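Local atomic coordinates of uncharacterized protein (Bacteroides ovatus, PDB entry 3P02), a protein that is of unknown function but pairs a probably immunoglobulin-like N-terminal region with a C-terminal antiparallel beta domain of the BT_3044-like family. Residues A234-L239 with V277-V282; K259-H264 with D302-D307. All coordinates share one frame; numbering follows the deposited sequence.

Contact 1: A234-L239 with V277-V282; sequences AENEKL and VDYTSV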
loop_
_atom_site.group_PDB
_atom_site.type_symbol
_atom_site.label_atom_id
_atom_site.label_comp_id
_atom_site.label_asym_id
_atom_site.label_seq_id
_atom_site.Cartn_x
_atom_site.Cartn_y
_atom_site.Cartn_z
ATOM N N ALA A 234 3.360 8.964 -19.325
ATOM C CA ALA A 234 3.622 7.539 -19.255
ATOM C C ALA A 234 5.089 7.314 -19.498
ATOM O O ALA A 234 5.738 8.162 -20.117
ATOM C CB ALA A 234 2.798 6.772 -20.293
ATOM N N GLU A 235 5.629 6.217 -18.971
ATOM C CA GLU A 235 7.022 5.842 -19.266
ATOM C C GLU A 235 7.090 4.793 -20.384
ATOM O O GLU A 235 8.103 4.717 -21.075
ATOM C CB GLU A 235 7.730 5.270 -18.034
ATOM C CG GLU A 235 8.128 6.331 -17.039
ATOM C CD GLU A 235 8.788 5.799 -15.785
ATOM O OE1 GLU A 235 8.830 4.563 -15.588
ATOM O OE2 GLU A 235 9.245 6.638 -14.982
ATOM N N ASN A 236 6.049 3.954 -20.511
ATOM C CA ASN A 236 6.011 2.865 -21.493
ATOM C C ASN A 236 5.695 3.400 -22.889
ATOM O O ASN A 236 4.541 3.752 -23.161
ATOM C CB ASN A 236 4.987 1.810 -21.073
ATOM C CG ASN A 236 4.961 0.619 -22.012
ATOM O OD1 ASN A 236 5.875 0.435 -22.856
ATOM N ND2 ASN A 236 3.951 -0.234 -21.878
ATOM N N GLU A 237 6.700 3.423 -23.785
ATOM C CA GLU A 237 6.516 3.912 -25.163
ATOM C C GLU A 237 5.493 3.072 -25.951
ATOM O O GLU A 237 4.843 3.612 -26.853
ATOM C CB GLU A 237 7.850 3.958 -25.921
ATOM C CG GLU A 237 8.846 4.975 -25.380
ATOM C CD GLU A 237 8.458 6.443 -25.431
ATOM O OE1 GLU A 237 7.859 6.877 -26.442
ATOM O OE2 GLU A 237 8.780 7.169 -24.462
ATOM N N LYS A 238 5.331 1.774 -25.599
ATOM C CA LYS A 238 4.357 0.882 -26.281
ATOM C C LYS A 238 2.908 1.274 -25.992
ATOM O O LYS A 238 2.041 0.933 -26.785
ATOM C CB LYS A 238 4.571 -0.580 -25.922
ATOM C CG LYS A 238 5.952 -1.089 -26.322
ATOM C CD LYS A 238 6.000 -2.604 -26.210
ATOM C CE LYS A 238 7.411 -3.129 -26.400
ATOM N NZ LYS A 238 7.394 -4.582 -26.682
ATOM N N LEU A 239 2.646 2.035 -24.904
ATOM C CA LEU A 239 1.278 2.510 -24.611
ATOM C C LEU A 239 0.756 3.497 -25.642
ATOM O O LEU A 239 -0.459 3.747 -25.696
ATOM C CB LEU A 239 1.283 3.244 -23.268
ATOM C CG LEU A 239 0.797 2.606 -22.032
ATOM C CD1 LEU A 239 0.560 3.679 -20.954
ATOM C CD2 LEU A 239 -0.499 1.833 -22.250
ATOM N N VAL A 277 -2.942 2.607 -25.936
ATOM C CA VAL A 277 -3.201 1.356 -26.620
ATOM C C VAL A 277 -3.104 0.188 -25.634
ATOM O O VAL A 277 -2.149 0.139 -24.837
ATOM C CB VAL A 277 -2.170 1.207 -27.780
ATOM C CG1 VAL A 277 -2.265 -0.158 -28.450
ATOM C CG2 VAL A 277 -2.332 2.323 -28.811
ATOM N N ASP A 278 -4.041 -0.749 -25.724
ATOM C CA ASP A 278 -3.997 -1.991 -24.983
ATOM C C ASP A 278 -3.419 -2.998 -25.983
ATOM O O ASP A 278 -4.113 -3.399 -26.930
ATOM C CB ASP A 278 -5.381 -2.395 -24.479
ATOM C CG ASP A 278 -5.403 -3.745 -23.788
ATOM O OD1 ASP A 278 -4.451 -4.566 -24.013
ATOM O OD2 ASP A 278 -6.363 -4.005 -23.034
ATOM N N TYR A 279 -2.138 -3.346 -25.840
ATOM C CA TYR A 279 -1.489 -4.239 -26.800
ATOM C C TYR A 279 -1.265 -5.638 -26.202
ATOM O O TYR A 279 -0.496 -6.424 -26.755
ATOM C CB TYR A 279 -0.151 -3.596 -27.274
ATOM C CG TYR A 279 0.861 -3.394 -26.160
ATOM C CD1 TYR A 279 0.797 -2.280 -25.323
ATOM C CD2 TYR A 279 1.903 -4.304 -25.961
ATOM C CE1 TYR A 279 1.697 -2.113 -24.275
ATOM C CE2 TYR A 279 2.837 -4.120 -24.948
ATOM C CZ TYR A 279 2.737 -3.018 -24.111
ATOM O OH TYR A 279 3.643 -2.838 -23.088
ATOM N N THR A 280 -1.919 -5.954 -25.044
ATOM C CA THR A 280 -1.659 -7.243 -24.393
ATOM C C THR A 280 -2.922 -8.043 -24.053
ATOM O O THR A 280 -2.785 -9.251 -23.847
ATOM C CB THR A 280 -0.826 -7.032 -23.098
ATOM O OG1 THR A 280 -1.498 -6.086 -22.261
ATOM C CG2 THR A 280 0.597 -6.515 -23.382
ATOM N N SER A 281 -4.117 -7.415 -23.962
ATOM C CA SER A 281 -5.352 -8.165 -23.603
ATOM C C SER A 281 -5.781 -9.161 -24.654
ATOM O O SER A 281 -6.280 -10.245 -24.312
ATOM C CB SER A 281 -6.533 -7.216 -23.413
ATOM O OG SER A 281 -6.375 -6.459 -22.235
ATOM N N VAL A 282 -5.723 -8.731 -25.928
ATOM C CA VAL A 282 -6.239 -9.526 -27.022
ATOM C C VAL A 282 -5.076 -10.149 -27.751
ATOM O O VAL A 282 -4.217 -9.425 -28.261
ATOM C CB VAL A 282 -7.160 -8.729 -27.999
ATOM C CG1 VAL A 282 -7.683 -9.619 -29.128
ATOM C CG2 VAL A 282 -8.321 -8.066 -27.263
#
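Tyr279 slides its phenol ring under the aliphatic stem of Lys238, whose CB sits over one face in a CH-pi contact, 3.9 Å from the ring centroid. The overlap is displaced toward the hydroxyl end: Lys238 CB comes within 3.5 Å of Tyr279 CZ, and the extended lysine chain crosses the ring at about a right angle, bringing Lys238 CD to 3.7 Å from Tyr279 CE2. On the opposite face lies the methyl CG2 of Thr280, so the ring is sandwiched between two aliphatic groups. Tyr279 reaches this place because its CG stands between the backbone N and the carbonyl carbon (chi1 62°).

At the ring edge, Asn236 ND2 donates to Tyr279 OH over 2.9 Å in a nearly straight bond (163°). The hydroxyl lies close to the amide plane, which is itself turned 67° from the ring. The same ND2 is also bound to the backbone oxygen of Asn209, its stronger partner, while Asn236 OD1 accepts from Lys238 N at 3.1 Å to form an Asx turn. Lys238 N approaches from above the carbonyl plane, and together the two ND2 bonds and the Asx-turn bond are likely to limit rotation of the amide.

Alongside, the backbones meet where Val277 N donates to Leu239 O over 2.7 Å, and Leu239 CD2 packs against Val277 O at 3.5 Å. That carbonyl oxygen is buried here without a polar partner in the model. Asp278, also in a salt bridge with Arg200, turns the chain through an Asx turn of its own. Asn236 thus forms an Asx turn leading into the 3-10 segment 237-239, in the connection between strands 228-234 and 242-255, which packs on the end of strand 262-278 of the antiparallel sheet.

Contact 2: K259-H264 with D302-D307; sequences KTYLKH and DTRKPD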
loop_
_atom_site.group_PDB
_atom_site.type_symbol
_atom_site.label_atom_id
_atom_site.label_comp_id
_atom_site.label_asym_id
_atom_site.label_seq_id
_atom_site.Cartn_x
_atom_site.Cartn_y
_atom_site.Cartn_z
ATOM N N LYS A 259 -20.165 15.399 13.950
ATOM C CA LYS A 259 -18.962 14.781 14.553
ATOM C C LYS A 259 -17.850 15.794 14.365
ATOM O O LYS A 259 -17.170 15.800 13.338
ATOM C CB LYS A 259 -18.639 13.428 13.910
ATOM C CG LYS A 259 -19.780 12.425 13.977
ATOM C CD LYS A 259 -19.459 11.190 13.181
ATOM C CE LYS A 259 -20.642 10.266 13.075
ATOM N NZ LYS A 259 -20.341 9.099 12.207
ATOM N N THR A 260 -17.725 16.707 15.314
ATOM C CA THR A 260 -16.864 17.871 15.147
ATOM C C THR A 260 -15.366 17.567 15.199
ATOM O O THR A 260 -14.586 18.448 14.860
ATOM C CB THR A 260 -17.290 18.999 16.094
ATOM O OG1 THR A 260 -17.142 18.583 17.444
ATOM C CG2 THR A 260 -18.742 19.468 15.831
ATOM N N TYR A 261 -14.971 16.314 15.504
ATOM C CA TYR A 261 -13.578 15.858 15.451
ATOM C C TYR A 261 -13.272 15.294 14.069
ATOM O O TYR A 261 -12.113 14.993 13.765
ATOM C CB TYR A 261 -13.346 14.736 16.485
ATOM C CG TYR A 261 -14.295 13.570 16.310
ATOM C CD1 TYR A 261 -14.026 12.556 15.391
ATOM C CD2 TYR A 261 -15.496 13.515 17.012
ATOM C CE1 TYR A 261 -14.936 11.524 15.167
ATOM C CE2 TYR A 261 -16.388 12.458 16.839
ATOM C CZ TYR A 261 -16.104 11.467 15.917
ATOM O OH TYR A 261 -16.996 10.446 15.730
ATOM N N LEU A 262 -14.320 15.071 13.259
ATOM C CA LEU A 262 -14.157 14.422 11.972
ATOM C C LEU A 262 -13.963 15.420 10.829
ATOM O O LEU A 262 -14.823 16.274 10.569
ATOM C CB LEU A 262 -15.386 13.526 11.704
ATOM C CG LEU A 262 -15.267 12.569 10.508
ATOM C CD1 LEU A 262 -14.274 11.451 10.783
ATOM C CD2 LEU A 262 -16.636 11.991 10.164
ATOM N N LYS A 263 -12.835 15.284 10.140
ATOM C CA LYS A 263 -12.525 16.128 8.995
ATOM C C LYS A 263 -12.872 15.417 7.693
ATOM O O LYS A 263 -12.526 14.251 7.525
ATOM C CB LYS A 263 -11.025 16.483 9.010
ATOM C CG LYS A 263 -10.597 17.402 7.842
ATOM C CD LYS A 263 -9.300 18.151 8.159
ATOM C CE LYS A 263 -8.078 17.307 7.978
ATOM N NZ LYS A 263 -6.820 18.075 8.185
ATOM N N HIS A 264 -13.535 16.121 6.772
ATOM C CA HIS A 264 -13.757 15.620 5.420
ATOM C C HIS A 264 -12.762 16.319 4.534
ATOM O O HIS A 264 -12.716 17.556 4.546
ATOM C CB HIS A 264 -15.183 15.888 4.943
ATOM C CG HIS A 264 -16.219 15.228 5.787
ATOM N ND1 HIS A 264 -16.394 13.864 5.774
ATOM C CD2 HIS A 264 -17.090 15.775 6.653
ATOM C CE1 HIS A 264 -17.373 13.625 6.629
ATOM N NE2 HIS A 264 -17.817 14.745 7.182
ATOM N N ASP A 302 -10.351 11.079 11.381
ATOM C CA ASP A 302 -10.574 11.389 12.784
ATOM C C ASP A 302 -9.352 12.184 13.210
ATOM O O ASP A 302 -8.266 11.612 13.366
ATOM C CB ASP A 302 -10.776 10.100 13.595
ATOM C CG ASP A 302 -11.032 10.321 15.073
ATOM O OD1 ASP A 302 -10.664 11.407 15.587
ATOM O OD2 ASP A 302 -11.524 9.366 15.741
ATOM N N THR A 303 -9.531 13.506 13.397
ATOM C CA THR A 303 -8.399 14.393 13.697
ATOM C C THR A 303 -7.781 14.133 15.082
ATOM O O THR A 303 -6.777 14.772 15.411
ATOM C CB THR A 303 -8.811 15.856 13.586
ATOM O OG1 THR A 303 -9.775 16.125 14.584
ATOM C CG2 THR A 303 -9.358 16.219 12.196
ATOM N N ARG A 304 -8.366 13.230 15.885
ATOM C CA ARG A 304 -7.843 12.908 17.218
ATOM C C ARG A 304 -6.841 11.789 17.163
ATOM O O ARG A 304 -6.205 11.492 18.174
ATOM C CB ARG A 304 -8.990 12.491 18.151
ATOM C CG ARG A 304 -10.068 13.560 18.306
ATOM C CD ARG A 304 -11.345 13.069 18.931
ATOM N NE ARG A 304 -11.870 11.897 18.219
ATOM C CZ ARG A 304 -12.967 11.233 18.562
ATOM N NH1 ARG A 304 -13.719 11.657 19.569
ATOM N NH2 ARG A 304 -13.312 10.121 17.908
ATOM N N LYS A 305 -6.684 11.179 15.969
ATOM C CA LYS A 305 -5.798 10.025 15.767
ATOM C C LYS A 305 -4.693 10.317 14.783
ATOM O O LYS A 305 -4.957 10.990 13.784
ATOM C CB LYS A 305 -6.603 8.821 15.204
ATOM C CG LYS A 305 -7.673 8.265 16.114
ATOM C CD LYS A 305 -8.421 7.099 15.446
ATOM C CE LYS A 305 -9.417 6.488 16.400
ATOM N NZ LYS A 305 -10.165 5.357 15.790
ATOM N N PRO A 306 -3.480 9.717 14.957
ATOM C CA PRO A 306 -2.446 9.893 13.934
ATOM C C PRO A 306 -2.918 9.375 12.557
ATOM O O PRO A 306 -3.775 8.460 12.464
ATOM C CB PRO A 306 -1.284 9.015 14.446
ATOM C CG PRO A 306 -1.494 8.946 15.917
ATOM C CD PRO A 306 -2.981 8.869 16.073
ATOM N N ASP A 307 -2.316 9.899 11.490
ATOM C CA ASP A 307 -2.663 9.472 10.110
ATOM C C ASP A 307 -2.557 7.961 9.935
ATOM O O ASP A 307 -3.410 7.348 9.282
ATOM C CB ASP A 307 -1.734 10.134 9.102
ATOM C CG ASP A 307 -1.889 11.634 8.995
ATOM O OD1 ASP A 307 -2.985 12.146 9.323
ATOM O OD2 ASP A 307 -0.929 12.293 8.564
#
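At one end of two neighbouring inner strands of the C-terminal antiparallel sheet, strand 262-278 begins and strand 287-302 ends, each bordered by a type I beta turn. Leu262 and Asp302 form a non-hydrogen-bonded pair, with Leu262 CD1 4.0 Å from Asp302 N. One residue beyond, Tyr261 O takes two bonds from Thr303: the backbone N donates almost in line with the carbonyl, and Thr303 OG1 adds a second bond of 2.7 Å. The threonine methyl CG2 meanwhile rests on Lys263 CB.

The guanidinium of Arg304 lies flat on the ring of Tyr261, the two planes only 6° apart and the centres separated by 3.6 Å, a stacked cation-pi pair. Its CZ lies over the ring, while NH2 is offset toward the CE1 rim. A bend at chi3 (-53°) folds the arginine back so that its side edge faces Asp302. There NE bonds to Asp302 OD1 and NH2 bonds to Asp302 OD2, each at 2.9 Å, in a side-on salt bridge. OD1 also accepts from Arg304 N, closing an Asx turn, and lies 3.6 Å from Tyr261 CD1.

Were Asp302 an alanine, the guanidinium would probably lose its charge partner and be freer to turn off the tyrosine ring, and the Asx turn would lose its acceptor. Since the carboxylate takes N-H groups along the guanidinium's edge, that of NH2 in plane and that of NE slightly tilted, while the aromatic ring meets the flat face, ion pairing and cation-pi stacking act on the same cation without competing, and part of its charge is likely neutralised at this surface.

How the contacts relate
From the N terminus, the chain reaches 234-239 at the end of strand 228-234, runs along strand 242-255, turns through 259-264 into strand 262-278, and arrives at 277-282, where contact 1 closes its loop. It then returns along strand 287-302 to 302-307, closing contact 2. The segments alternate, so the two loops cross rather than nest. Both contacts use strand 262-278, contact 2 at its start and contact 1 at its end, with centres about 41 Å apart. Contact 1 ties the strand to the turn between 228-234 and 242-255; contact 2 joins it to the exit of 287-302, at the other end of the same sheet.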